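Heme oxygenase (mycobilin-producing) (Mycobacterium tuberculosis, PDB 6DS8) catalyses the oxidative degradation of heme to mycobilins, releasing the iron, in the presence of an electron donor such as ascorbate. Local coordinates at residues Ile5-Val10 with Ser87-Glu92; Leu36-Leu41 with Val52-Glu57. The protein carries 1 engineered substitution. One frame throughout, in Å; residues are numbered along the deposited sequence.

How the contacts relate
Contacts 1 and 2 are both buried pairings in one four-stranded antiparallel sheet, with centres about 11 Å apart. Contact 1 ties strand 2-9 to strand 85-98, far away in the sequence; contact 2 is the local hairpin of 35-45 and 50-56, nested in the loop that contact 1 closes. Strands 2-9 and 50-56 join the two pairs, and Asn6 N lies 2.9 Å from Val52 O, a probable hydrogen bond. Both meet the second subunit. Beyond its backbone bonds contact 1 packs aliphatic side chains and the Phe91 ring on one face and sets Asn6 and Leu88 at the manganese porphyrin on the other; contact 2 brings Phe38 to the porphyrin, adds a weak imidazole bond from His55, and is exposed at Leu36 and Glu57.

Contact 1. Residues Ile5-Val10 with Ser87-Glu92. With MNH (manganese protoporphyrin IX), chain D.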
ATOM      1  N   ILE A   5       0.092   0.456  -7.070  1.00 23.20           N
ATOM      2  CA  ILE A   5       1.297  -0.172  -6.536  1.00 22.04           C
ATOM      3  C   ILE A   5       1.997  -0.888  -7.675  1.00 22.31           C
ATOM      4  O   ILE A   5       1.419  -1.792  -8.285  1.00 22.48           O
ATOM      5  CB  ILE A   5       0.959  -1.169  -5.412  1.00 21.22           C
ATOM      6  CG1 ILE A   5       0.061  -0.501  -4.360  1.00 21.08           C
ATOM      7  CG2 ILE A   5       2.236  -1.753  -4.812  1.00 17.43           C
ATOM      8  CD1 ILE A   5      -0.346  -1.431  -3.228  1.00 22.00           C
ATOM      9  N   ASN A   6       3.244  -0.535  -7.963  1.00 20.47           N
ATOM     10  CA  ASN A   6       4.036  -1.391  -8.831  1.00 20.79           C
ATOM     11  C   ASN A   6       4.803  -2.404  -7.976  1.00 20.73           C
ATOM     12  O   ASN A   6       5.679  -2.029  -7.179  1.00 20.59           O
ATOM     13  CB  ASN A   6       4.974  -0.584  -9.739  1.00 19.89           C
ATOM     14  CG  ASN A   6       5.217  -1.303 -11.087  1.00 27.03           C
ATOM     15  OD1 ASN A   6       4.288  -1.942 -11.618  1.00 21.56           O
ATOM     16  ND2 ASN A   6       6.467  -1.250 -11.617  1.00 25.06           N
ATOM     17  N   ALA A   7       4.475  -3.677  -8.149  1.00 19.05           N
ATOM     18  CA  ALA A   7       5.090  -4.801  -7.408  1.00 21.82           C
ATOM     19  C   ALA A   7       6.269  -5.342  -8.216  1.00 25.33           C
ATOM     20  O   ALA A   7       6.062  -6.029  -9.197  1.00 25.61           O
ATOM     21  CB  ALA A   7       4.071  -5.847  -7.064  1.00 16.55           C
ATOM     22  N   ILE A   8       7.473  -4.994  -7.778  1.00 24.52           N
ATOM     23  CA  ILE A   8       8.687  -5.329  -8.555  1.00 28.85           C
ATOM     24  C   ILE A   8       9.501  -6.452  -7.923  1.00 32.67           C
ATOM     25  O   ILE A   8       9.791  -6.428  -6.748  1.00 26.68           O
ATOM     26  CB  ILE A   8       9.510  -4.076  -8.883  1.00 27.86           C
ATOM     27  CG1 ILE A   8      10.111  -3.443  -7.636  1.00 32.43           C
ATOM     28  CG2 ILE A   8       8.655  -3.091  -9.635  1.00 28.75           C
ATOM     29  CD1 ILE A   8      10.795  -2.127  -7.902  1.00 36.67           C
ATOM     30  N   GLU A   9       9.831  -7.393  -8.782  1.00 29.39           N
ATOM     31  CA  GLU A   9      10.650  -8.581  -8.475  1.00 30.76           C
ATOM     32  C   GLU A   9      12.115  -8.144  -8.553  1.00 27.83           C
ATOM     33  O   GLU A   9      12.473  -7.503  -9.499  1.00 29.11           O
ATOM     34  CB  GLU A   9      10.266  -9.702  -9.429  1.00 30.21           C
ATOM     35  CG  GLU A   9       8.822 -10.120  -9.264  1.00 35.30           C
ATOM     36  CD  GLU A   9       8.068 -10.506 -10.524  1.00 47.20           C
ATOM     37  OE1 GLU A   9       6.874 -10.295 -10.566  1.00 44.16           O
ATOM     38  OE2 GLU A   9       8.676 -11.011 -11.444  1.00 54.21           O
ATOM     39  N   VAL A  10      12.902  -8.515  -7.560  1.00 27.77           N
ATOM     40  CA  VAL A  10      14.290  -8.106  -7.427  1.00 26.15           C
ATOM     41  C   VAL A  10      15.128  -9.341  -7.108  1.00 28.96           C
ATOM     42  O   VAL A  10      14.768 -10.125  -6.216  1.00 34.28           O
ATOM     43  CB  VAL A  10      14.422  -7.010  -6.359  1.00 31.67           C
ATOM     44  CG1 VAL A  10      15.855  -6.658  -6.146  1.00 29.75           C
ATOM     45  CG2 VAL A  10      13.621  -5.754  -6.765  1.00 32.39           C
ATOM     46  N   SER A  87       4.586  -5.920 -11.780  1.00 20.55           N
ATOM     47  CA  SER A  87       3.147  -6.003 -11.940  1.00 22.83           C
ATOM     48  C   SER A  87       2.551  -4.755 -11.324  1.00 26.81           C
ATOM     49  O   SER A  87       2.836  -4.463 -10.152  1.00 24.58           O
ATOM     50  CB  SER A  87       2.540  -7.225 -11.238  1.00 22.24           C
ATOM     51  OG  SER A  87       3.382  -8.335 -11.314  1.00 25.94           O
ATOM     52  N   LEU A  88       1.713  -4.054 -12.098  1.00 26.70           N
ATOM     53  CA  LEU A  88       0.975  -2.892 -11.621  1.00 24.14           C
ATOM     54  C   LEU A  88      -0.306  -3.363 -10.940  1.00 24.47           C
ATOM     55  O   LEU A  88      -1.093  -4.094 -11.540  1.00 29.05           O
ATOM     56  CB  LEU A  88       0.651  -1.955 -12.776  1.00 25.12           C
ATOM     57  CG  LEU A  88      -0.164  -0.690 -12.486  1.00 27.09           C
ATOM     58  CD1 LEU A  88       0.414   0.122 -11.346  1.00 23.66           C
ATOM     59  CD2 LEU A  88      -0.190   0.133 -13.768  1.00 23.23           C
ATOM     60  N   LEU A  89      -0.477  -2.998  -9.674  1.00 25.92           N
ATOM     61  CA  LEU A  89      -1.673  -3.277  -8.893  1.00 24.23           C
ATOM     62  C   LEU A  89      -2.432  -1.975  -8.660  1.00 24.15           C
ATOM     63  O   LEU A  89      -1.882  -1.036  -8.072  1.00 25.83           O
ATOM     64  CB  LEU A  89      -1.311  -3.897  -7.544  1.00 22.87           C
ATOM     65  CG  LEU A  89      -0.172  -4.885  -7.478  1.00 26.82           C
ATOM     66  CD1 LEU A  89      -0.203  -5.547  -6.068  1.00 23.26           C
ATOM     67  CD2 LEU A  89      -0.239  -5.922  -8.593  1.00 20.82           C
ATOM     68  N   GLU A  90      -3.695  -1.934  -9.067  1.00 24.52           N
ATOM     69  CA  GLU A  90      -4.485  -0.700  -9.102  1.00 25.49           C
ATOM     70  C   GLU A  90      -5.734  -0.819  -8.228  1.00 27.25           C
ATOM     71  O   GLU A  90      -6.470  -1.812  -8.307  1.00 27.10           O
ATOM     72  CB  GLU A  90      -4.910  -0.381 -10.523  1.00 26.95           C
ATOM     73  CG  GLU A  90      -3.918  -0.763 -11.576  1.00 26.27           C
ATOM     74  CD  GLU A  90      -4.264  -0.130 -12.906  1.00 27.04           C
ATOM     75  OE1 GLU A  90      -4.727   1.038 -12.892  1.00 25.92           O
ATOM     76  OE2 GLU A  90      -4.064  -0.788 -13.950  1.00 32.09           O
ATOM     77  N   PHE A  91      -5.979   0.195  -7.404  1.00 26.36           N
ATOM     78  CA  PHE A  91      -7.039   0.139  -6.403  1.00 26.20           C
ATOM     79  C   PHE A  91      -7.792   1.454  -6.369  1.00 27.25           C
ATOM     80  O   PHE A  91      -7.265   2.508  -6.735  1.00 29.99           O
ATOM     81  CB  PHE A  91      -6.501  -0.125  -4.976  1.00 27.24           C
ATOM     82  CG  PHE A  91      -5.788  -1.426  -4.825  1.00 27.05           C
ATOM     83  CD1 PHE A  91      -4.481  -1.562  -5.261  1.00 25.51           C
ATOM     84  CD2 PHE A  91      -6.428  -2.522  -4.256  1.00 25.87           C
ATOM     85  CE1 PHE A  91      -3.813  -2.751  -5.122  1.00 26.44           C
ATOM     86  CE2 PHE A  91      -5.760  -3.727  -4.117  1.00 26.26           C
ATOM     87  CZ  PHE A  91      -4.446  -3.838  -4.558  1.00 26.98           C
ATOM     88  N   GLU A  92      -9.010   1.393  -5.850  1.00 27.73           N
ATOM     89  CA  GLU A  92      -9.763   2.582  -5.499  1.00 29.04           C
ATOM     90  C   GLU A  92      -9.753   2.746  -3.978  1.00 28.17           C
ATOM     91  O   GLU A  92     -10.065   1.801  -3.248  1.00 26.65           O
ATOM     92  CB  GLU A  92     -11.190   2.458  -6.056  1.00 34.11           C
ATOM     93  CG  GLU A  92     -12.262   3.410  -5.493  1.00 34.53           C
ATOM     94  CD  GLU A  92     -12.248   4.820  -6.103  1.00 36.85           C
ATOM     95  OE1 GLU A  92     -11.756   5.003  -7.242  1.00 32.53           O
ATOM     96  OE2 GLU A  92     -12.725   5.755  -5.403  1.00 44.36           O
TER
HETATM   97 MN   MNH D 202       8.786   2.403 -11.892  1.00 25.70          MN
HETATM   98  CHA MNH D 202      11.227   0.829 -13.298  1.00 20.63           C
HETATM   99  CHB MNH D 202       6.678   0.881 -14.012  1.00 21.71           C
HETATM  100  CHC MNH D 202       6.186   4.094 -10.730  1.00 23.55           C
HETATM  101  CHD MNH D 202      10.748   4.438 -10.584  1.00 22.06           C
HETATM  102  NA  MNH D 202       8.942   1.086 -13.531  1.00 23.55           N
HETATM  103  C1A MNH D 202      10.058   0.335 -13.850  1.00 25.15           C
HETATM  104  C2A MNH D 202       9.721  -0.737 -14.777  1.00 26.80           C
HETATM  105  C3A MNH D 202       8.423  -0.644 -15.133  1.00 24.94           C
HETATM  106  C4A MNH D 202       7.956   0.443 -14.277  1.00 25.44           C
HETATM  107  CMA MNH D 202       7.559  -1.489 -16.062  1.00 20.90           C
HETATM  108  CAA MNH D 202      10.804  -1.683 -15.297  1.00 26.98           C
HETATM  109  CBA MNH D 202      10.894  -2.953 -14.437  1.00 27.34           C
HETATM  110  CGA MNH D 202      11.590  -4.208 -15.006  1.00 35.25           C
HETATM  111  O1A MNH D 202      12.471  -4.125 -15.898  1.00 31.92           O
HETATM  112  O2A MNH D 202      11.170  -5.298 -14.514  1.00 34.08           O
HETATM  113  NB  MNH D 202       6.639   2.457 -12.369  1.00 22.23           N
HETATM  114  C1B MNH D 202       5.885   1.742 -13.287  1.00 23.88           C
HETATM  115  C2B MNH D 202       4.449   1.878 -13.166  1.00 29.44           C
HETATM  116  C3B MNH D 202       4.430   2.656 -11.999  1.00 29.36           C
HETATM  117  C4B MNH D 202       5.713   3.128 -11.591  1.00 25.36           C
HETATM  118  CMB MNH D 202       3.489   1.063 -14.045  1.00 22.27           C
HETATM  119  CAB MNH D 202       3.237   3.176 -11.224  1.00 27.35           C
HETATM  120  CBB MNH D 202       2.746   3.130  -9.786  1.00 25.37           C
HETATM  121  NC  MNH D 202       8.490   4.251 -10.851  1.00 23.52           N
HETATM  122  C1C MNH D 202       7.326   4.734 -10.285  1.00 25.30           C
HETATM  123  C2C MNH D 202       7.588   5.884  -9.449  1.00 22.10           C
HETATM  124  C3C MNH D 202       8.926   5.999  -9.417  1.00 23.38           C
HETATM  125  C4C MNH D 202       9.501   4.963 -10.265  1.00 26.93           C
HETATM  126  CMC MNH D 202       6.503   6.619  -8.638  1.00 23.83           C
HETATM  127  CAC MNH D 202       9.727   6.980  -8.593  1.00 21.79           C
HETATM  128  CBC MNH D 202       9.996   8.423  -8.930  1.00 30.59           C
HETATM  129  ND  MNH D 202      10.849   2.646 -11.906  1.00 25.10           N
HETATM  130  C1D MNH D 202      11.597   3.499 -11.122  1.00 25.79           C
HETATM  131  C2D MNH D 202      13.029   3.193 -11.141  1.00 23.39           C
HETATM  132  C3D MNH D 202      13.103   2.186 -12.045  1.00 28.80           C
HETATM  133  C4D MNH D 202      11.781   1.813 -12.480  1.00 27.19           C
HETATM  134  CMD MNH D 202      14.129   3.887 -10.374  1.00 24.55           C
HETATM  135  CAD MNH D 202      14.335   1.341 -12.358  1.00 30.09           C
HETATM  136  CBD MNH D 202      14.277   0.029 -11.572  1.00 26.47           C
HETATM  137  CGD MNH D 202      15.394  -0.978 -11.770  1.00 32.59           C
HETATM  138  O1D MNH D 202      16.545  -0.640 -12.088  1.00 34.96           O
HETATM  139  O2D MNH D 202      15.108  -2.198 -11.620  1.00 31.56           O
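Ile5 and Leu89 face each other as an antiparallel hydrogen-bonded pair, each giving its N-H to the other's carbonyl. The bond from Leu89 N to Ile5 O is short at 2.6 Å and nearly straight (171° at the hydrogen). Its return partner, from Ile5 N to Leu89 O, measures 2.7 Å and meets the acceptor in its carbonyl plane. On the same face of the sheet the two side chains touch near their roots, CB of Ile5 standing 4.1 Å from CB of Leu89. With CG1 of Ile5 beside its backbone N (chi1 -51°), CD1 is carried on to Phe91, whose CE1 it approaches obliquely at 4.2 Å.

Ser87 repeats the reciprocal pattern two residues along, against Ala7. The bond from Ala7 N to Ser87 O is 2.7 Å long, whereas the one from Ser87 N to Ala7 O stretches to 3.0 Å and is more bent, at 146°. The methyl of Ala7 reaches diagonally to Leu89, extending the apolar row. In the dimeric alpha-beta barrel fold of this family that face turns to the subunit interface: Phe51 of the second subunit packs on Ile5 and Leu89 and its ring meets that of Phe91, while residues 90-92 pair with a strand of that chain.

Between the two hydrogen-bonded pairs, Asn6 and Leu88 form a non-hydrogen-bonded pair whose side chains leave by the other face, at the manganese porphyrin. Leu88 extends CG away from its own backbone N, and CD2 then lies 3.8 Å from the porphyrin methyl CMB. Asn6 sets its carboxamide over the face of the porphyrin at that same pyrrole, with Asn6 CG 3.8 Å from C1B of the porphyrin.

Contact 2. Residues Leu36-Leu41 with Val52-Glu57; sequences LGFQLL and VVTHWE. With MNH (manganese protoporphyrin IX), chain D.
Leu36 opens the pairing by donating its N-H to His55 O, 2.8 Å from Leu36 N, from well above the carbonyl plane. Its side chain leans toward the partner strand and lays CD1 over the peptide that joins Trp56 to Glu57.

Gly37 has a phi of 125°, at which a beta carbon would press on the carbonyl oxygen of Leu36. Its own carbonyl receives two donors from one residue: His55 N at 2.9 Å from Gly37 O, nearly along the C=O axis, and, weakly, His55 ND1 at 3.5 Å from Gly37 O. The oxygen lies at the edge of the imidazole, in its plane.

Phe38 faces Thr54 in a non-hydrogen-bonded pair, Phe38 CB touching Thr54 CG2 at 3.6 Å. Beyond it, the porphyrin methyl CMC stands 4.1 Å above the centre of the Phe38 ring. These residues belong to the beta hairpin of strands 35-45 and 50-56, and this face of the sheet lines the heme pocket. Thr54 is fixed there by Trp56, whose NE1 bonds in the indole plane to Thr54 OG1 at 2.7 Å; the hydroxyl is also bonded to Lys4 O.

Gln39 exchanges two backbone bonds with Val53, while its NE2 binds Asp96 of the second subunit. Leu40 returns to the heme side: CG anti to the backbone N (chi1 178°) brings Leu40 CD1 within 3.7 Å of Val52 CG2, and Phe22 closes over both residues. On the reverse face Leu41 CD1 crosses to Val53 CG2, 3.8 Å away, and Leu41 also packs on Val3 of the second subunit.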
ATOM      1  N   LEU A  36      -0.562  12.463  -4.954  1.00 31.02           N
ATOM      2  CA  LEU A  36      -0.729  12.610  -3.518  1.00 33.73           C
ATOM      3  C   LEU A  36       0.407  11.996  -2.715  1.00 32.98           C
ATOM      4  O   LEU A  36       0.339  12.027  -1.492  1.00 31.48           O
ATOM      5  CB  LEU A  36      -2.064  12.003  -3.063  1.00 28.87           C
ATOM      6  CG  LEU A  36      -3.305  12.703  -3.637  1.00 32.75           C
ATOM      7  CD1 LEU A  36      -4.546  11.974  -3.191  1.00 27.10           C
ATOM      8  CD2 LEU A  36      -3.341  14.192  -3.254  1.00 23.68           C
ATOM      9  N   GLY A  37       1.449  11.477  -3.348  1.00 33.56           N
ATOM     10  CA  GLY A  37       2.571  10.906  -2.621  1.00 33.95           C
ATOM     11  C   GLY A  37       2.875   9.485  -3.039  1.00 31.60           C
ATOM     12  O   GLY A  37       2.094   8.813  -3.718  1.00 30.80           O
ATOM     13  N   PHE A  38       4.049   9.016  -2.609  1.00 29.54           N
ATOM     14  CA  PHE A  38       4.409   7.636  -2.879  1.00 27.62           C
ATOM     15  C   PHE A  38       5.449   7.165  -1.886  1.00 24.81           C
ATOM     16  O   PHE A  38       6.206   7.963  -1.335  1.00 27.27           O
ATOM     17  CB  PHE A  38       4.901   7.458  -4.331  1.00 26.09           C
ATOM     18  CG  PHE A  38       6.392   7.480  -4.517  1.00 24.92           C
ATOM     19  CD1 PHE A  38       7.054   8.669  -4.775  1.00 27.58           C
ATOM     20  CD2 PHE A  38       7.126   6.294  -4.558  1.00 29.65           C
ATOM     21  CE1 PHE A  38       8.418   8.685  -5.008  1.00 26.64           C
ATOM     22  CE2 PHE A  38       8.501   6.305  -4.795  1.00 26.63           C
ATOM     23  CZ  PHE A  38       9.137   7.500  -5.017  1.00 29.19           C
ATOM     24  N   GLN A  39       5.471   5.856  -1.658  1.00 21.24           N
ATOM     25  CA  GLN A  39       6.463   5.249  -0.782  1.00 25.64           C
ATOM     26  C   GLN A  39       7.156   4.119  -1.526  1.00 25.58           C
ATOM     27  O   GLN A  39       6.508   3.380  -2.273  1.00 23.53           O
ATOM     28  CB  GLN A  39       5.859   4.675   0.531  1.00 23.50           C
ATOM     29  CG  GLN A  39       4.810   5.529   1.237  1.00 25.30           C
ATOM     30  CD  GLN A  39       4.244   4.835   2.519  1.00 42.59           C
ATOM     31  OE1 GLN A  39       3.447   3.868   2.453  1.00 40.04           O
ATOM     32  NE2 GLN A  39       4.666   5.332   3.685  1.00 30.52           N
ATOM     33  N   LEU A  40       8.469   3.965  -1.309  1.00 26.39           N
ATOM     34  CA  LEU A  40       9.131   2.725  -1.690  1.00 24.44           C
ATOM     35  C   LEU A  40       9.093   1.809  -0.469  1.00 22.57           C
ATOM     36  O   LEU A  40       9.463   2.216   0.638  1.00 24.27           O
ATOM     37  CB  LEU A  40      10.563   2.954  -2.179  1.00 24.36           C
ATOM     38  CG  LEU A  40      11.341   1.675  -2.559  1.00 28.33           C
ATOM     39  CD1 LEU A  40      10.612   0.902  -3.692  1.00 26.28           C
ATOM     40  CD2 LEU A  40      12.829   1.907  -2.937  1.00 20.69           C
ATOM     41  N   LEU A  41       8.591   0.596  -0.670  1.00 21.97           N
ATOM     42  CA  LEU A  41       8.389  -0.320   0.440  1.00 21.87           C
ATOM     43  C   LEU A  41       9.209  -1.571   0.200  1.00 24.63           C
ATOM     44  O   LEU A  41       8.948  -2.322  -0.754  1.00 21.02           O
ATOM     45  CB  LEU A  41       6.909  -0.674   0.602  1.00 18.23           C
ATOM     46  CG  LEU A  41       5.935   0.409   1.071  1.00 20.25           C
ATOM     47  CD1 LEU A  41       4.634  -0.251   1.457  1.00 20.53           C
ATOM     48  CD2 LEU A  41       6.482   1.122   2.278  1.00 19.63           C
ATOM     49  N   VAL A  52       6.063  -0.355  -4.844  1.00 21.86           N
ATOM     50  CA  VAL A  52       6.125   1.091  -5.085  1.00 17.72           C
ATOM     51  C   VAL A  52       4.686   1.608  -5.041  1.00 23.89           C
ATOM     52  O   VAL A  52       3.901   1.417  -5.988  1.00 22.32           O
ATOM     53  CB  VAL A  52       6.814   1.418  -6.410  1.00 23.01           C
ATOM     54  CG1 VAL A  52       6.927   2.937  -6.591  1.00 20.90           C
ATOM     55  CG2 VAL A  52       8.191   0.736  -6.483  1.00 18.09           C
ATOM     56  N   VAL A  53       4.316   2.213  -3.909  1.00 21.58           N
ATOM     57  CA  VAL A  53       2.939   2.595  -3.617  1.00 22.28           C
ATOM     58  C   VAL A  53       2.738   4.070  -3.923  1.00 25.08           C
ATOM     59  O   VAL A  53       3.332   4.932  -3.256  1.00 21.10           O
ATOM     60  CB  VAL A  53       2.598   2.305  -2.155  1.00 25.60           C
ATOM     61  CG1 VAL A  53       1.107   2.462  -1.926  1.00 22.15           C
ATOM     62  CG2 VAL A  53       3.071   0.902  -1.820  1.00 24.18           C
ATOM     63  N   THR A  54       1.887   4.363  -4.918  1.00 24.09           N
ATOM     64  CA  THR A  54       1.583   5.732  -5.325  1.00 26.50           C
ATOM     65  C   THR A  54       0.095   6.014  -5.147  1.00 28.36           C
ATOM     66  O   THR A  54      -0.754   5.134  -5.379  1.00 26.13           O
ATOM     67  CB  THR A  54       2.011   6.008  -6.780  1.00 25.16           C
ATOM     68  OG1 THR A  54       1.096   5.403  -7.716  1.00 19.06           O
ATOM     69  CG2 THR A  54       3.437   5.478  -7.008  1.00 21.57           C
ATOM     70  N   HIS A  55      -0.203   7.242  -4.692  1.00 27.89           N
ATOM     71  CA  HIS A  55      -1.554   7.716  -4.409  1.00 29.71           C
ATOM     72  C   HIS A  55      -1.860   8.868  -5.350  1.00 31.34           C
ATOM     73  O   HIS A  55      -1.010   9.743  -5.566  1.00 33.34           O
ATOM     74  CB  HIS A  55      -1.724   8.208  -2.962  1.00 30.68           C
ATOM     75  CG  HIS A  55      -1.307   7.212  -1.927  1.00 36.81           C
ATOM     76  ND1 HIS A  55       0.009   6.823  -1.751  1.00 39.00           N
ATOM     77  CD2 HIS A  55      -2.030   6.530  -1.004  1.00 33.94           C
ATOM     78  CE1 HIS A  55       0.078   5.943  -0.765  1.00 40.40           C
ATOM     79  NE2 HIS A  55      -1.145   5.750  -0.292  1.00 43.69           N
ATOM     80  N   TRP A  56      -3.057   8.871  -5.926  1.00 26.77           N
ATOM     81  CA  TRP A  56      -3.415   9.932  -6.865  1.00 30.50           C
ATOM     82  C   TRP A  56      -4.850  10.359  -6.615  1.00 30.59           C
ATOM     83  O   TRP A  56      -5.695   9.568  -6.161  1.00 26.18           O
ATOM     84  CB  TRP A  56      -3.255   9.522  -8.342  1.00 24.32           C
ATOM     85  CG  TRP A  56      -1.927   8.982  -8.632  1.00 26.92           C
ATOM     86  CD1 TRP A  56      -1.447   7.738  -8.265  1.00 23.81           C
ATOM     87  CD2 TRP A  56      -0.863   9.627  -9.345  1.00 30.87           C
ATOM     88  NE1 TRP A  56      -0.158   7.590  -8.697  1.00 26.27           N
ATOM     89  CE2 TRP A  56       0.234   8.718  -9.369  1.00 27.57           C
ATOM     90  CE3 TRP A  56      -0.727  10.872  -9.975  1.00 29.62           C
ATOM     91  CZ2 TRP A  56       1.451   9.016 -10.000  1.00 25.23           C
ATOM     92  CZ3 TRP A  56       0.494  11.172 -10.606  1.00 28.84           C
ATOM     93  CH2 TRP A  56       1.566  10.246 -10.601  1.00 27.61           C
ATOM     94  N   GLU A  57      -5.102  11.639  -6.904  1.00 32.69           N
ATOM     95  CA  GLU A  57      -6.457  12.169  -6.810  1.00 34.25           C
ATOM     96  C   GLU A  57      -7.389  11.413  -7.746  1.00 31.80           C
ATOM     97  O   GLU A  57      -8.559  11.175  -7.407  1.00 29.26           O
ATOM     98  CB  GLU A  57      -6.457  13.676  -7.085  1.00 30.58           C
ATOM     99  CG  GLU A  57      -7.779  14.350  -6.758  1.00 41.77           C
ATOM    100  CD  GLU A  57      -8.295  14.069  -5.320  1.00 49.15           C
ATOM    101  OE1 GLU A  57      -7.578  14.389  -4.329  1.00 45.34           O
ATOM    102  OE2 GLU A  57      -9.425  13.519  -5.193  1.00 47.19           O
TER
HETATM  103 MN   MNH D 202       8.786   2.403 -11.892  1.00 25.70          MN
HETATM  104  CHA MNH D 202      11.227   0.829 -13.298  1.00 20.63           C
HETATM  105  CHB MNH D 202       6.678   0.881 -14.012  1.00 21.71           C
HETATM  106  CHC MNH D 202       6.186   4.094 -10.730  1.00 23.55           C
HETATM  107  CHD MNH D 202      10.748   4.438 -10.584  1.00 22.06           C
HETATM  108  NA  MNH D 202       8.942   1.086 -13.531  1.00 23.55           N
HETATM  109  C1A MNH D 202      10.058   0.335 -13.850  1.00 25.15           C
HETATM  110  C2A MNH D 202       9.721  -0.737 -14.777  1.00 26.80           C
HETATM  111  C3A MNH D 202       8.423  -0.644 -15.133  1.00 24.94           C
HETATM  112  C4A MNH D 202       7.956   0.443 -14.277  1.00 25.44           C
HETATM  113  CMA MNH D 202       7.559  -1.489 -16.062  1.00 20.90           C
HETATM  114  CAA MNH D 202      10.804  -1.683 -15.297  1.00 26.98           C
HETATM  115  CBA MNH D 202      10.894  -2.953 -14.437  1.00 27.34           C
HETATM  116  CGA MNH D 202      11.590  -4.208 -15.006  1.00 35.25           C
HETATM  117  O1A MNH D 202      12.471  -4.125 -15.898  1.00 31.92           O
HETATM  118  O2A MNH D 202      11.170  -5.298 -14.514  1.00 34.08           O
HETATM  119  NB  MNH D 202       6.639   2.457 -12.369  1.00 22.23           N
HETATM  120  C1B MNH D 202       5.885   1.742 -13.287  1.00 23.88           C
HETATM  121  C2B MNH D 202       4.449   1.878 -13.166  1.00 29.44           C
HETATM  122  C3B MNH D 202       4.430   2.656 -11.999  1.00 29.36           C
HETATM  123  C4B MNH D 202       5.713   3.128 -11.591  1.00 25.36           C
HETATM  124  CMB MNH D 202       3.489   1.063 -14.045  1.00 22.27           C
HETATM  125  CAB MNH D 202       3.237   3.176 -11.224  1.00 27.35           C
HETATM  126  CBB MNH D 202       2.746   3.130  -9.786  1.00 25.37           C
HETATM  127  NC  MNH D 202       8.490   4.251 -10.851  1.00 23.52           N
HETATM  128  C1C MNH D 202       7.326   4.734 -10.285  1.00 25.30           C
HETATM  129  C2C MNH D 202       7.588   5.884  -9.449  1.00 22.10           C
HETATM  130  C3C MNH D 202       8.926   5.999  -9.417  1.00 23.38           C
HETATM  131  C4C MNH D 202       9.501   4.963 -10.265  1.00 26.93           C
HETATM  132  CMC MNH D 202       6.503   6.619  -8.638  1.00 23.83           C
HETATM  133  CAC MNH D 202       9.727   6.980  -8.593  1.00 21.79           C
HETATM  134  CBC MNH D 202       9.996   8.423  -8.930  1.00 30.59           C
HETATM  135  ND  MNH D 202      10.849   2.646 -11.906  1.00 25.10           N
HETATM  136  C1D MNH D 202      11.597   3.499 -11.122  1.00 25.79           C
HETATM  137  C2D MNH D 202      13.029   3.193 -11.141  1.00 23.39           C
HETATM  138  C3D MNH D 202      13.103   2.186 -12.045  1.00 28.80           C
HETATM  139  C4D MNH D 202      11.781   1.813 -12.480  1.00 27.19           C
HETATM  140  CMD MNH D 202      14.129   3.887 -10.374  1.00 24.55           C
HETATM  141  CAD MNH D 202      14.335   1.341 -12.358  1.00 30.09           C
HETATM  142  CBD MNH D 202      14.277   0.029 -11.572  1.00 26.47           C
HETATM  143  CGD MNH D 202      15.394  -0.978 -11.770  1.00 32.59           C
HETATM  144  O1D MNH D 202      16.545  -0.640 -12.088  1.00 34.96           O
HETATM  145  O2D MNH D 202      15.108  -2.198 -11.620  1.00 31.56           O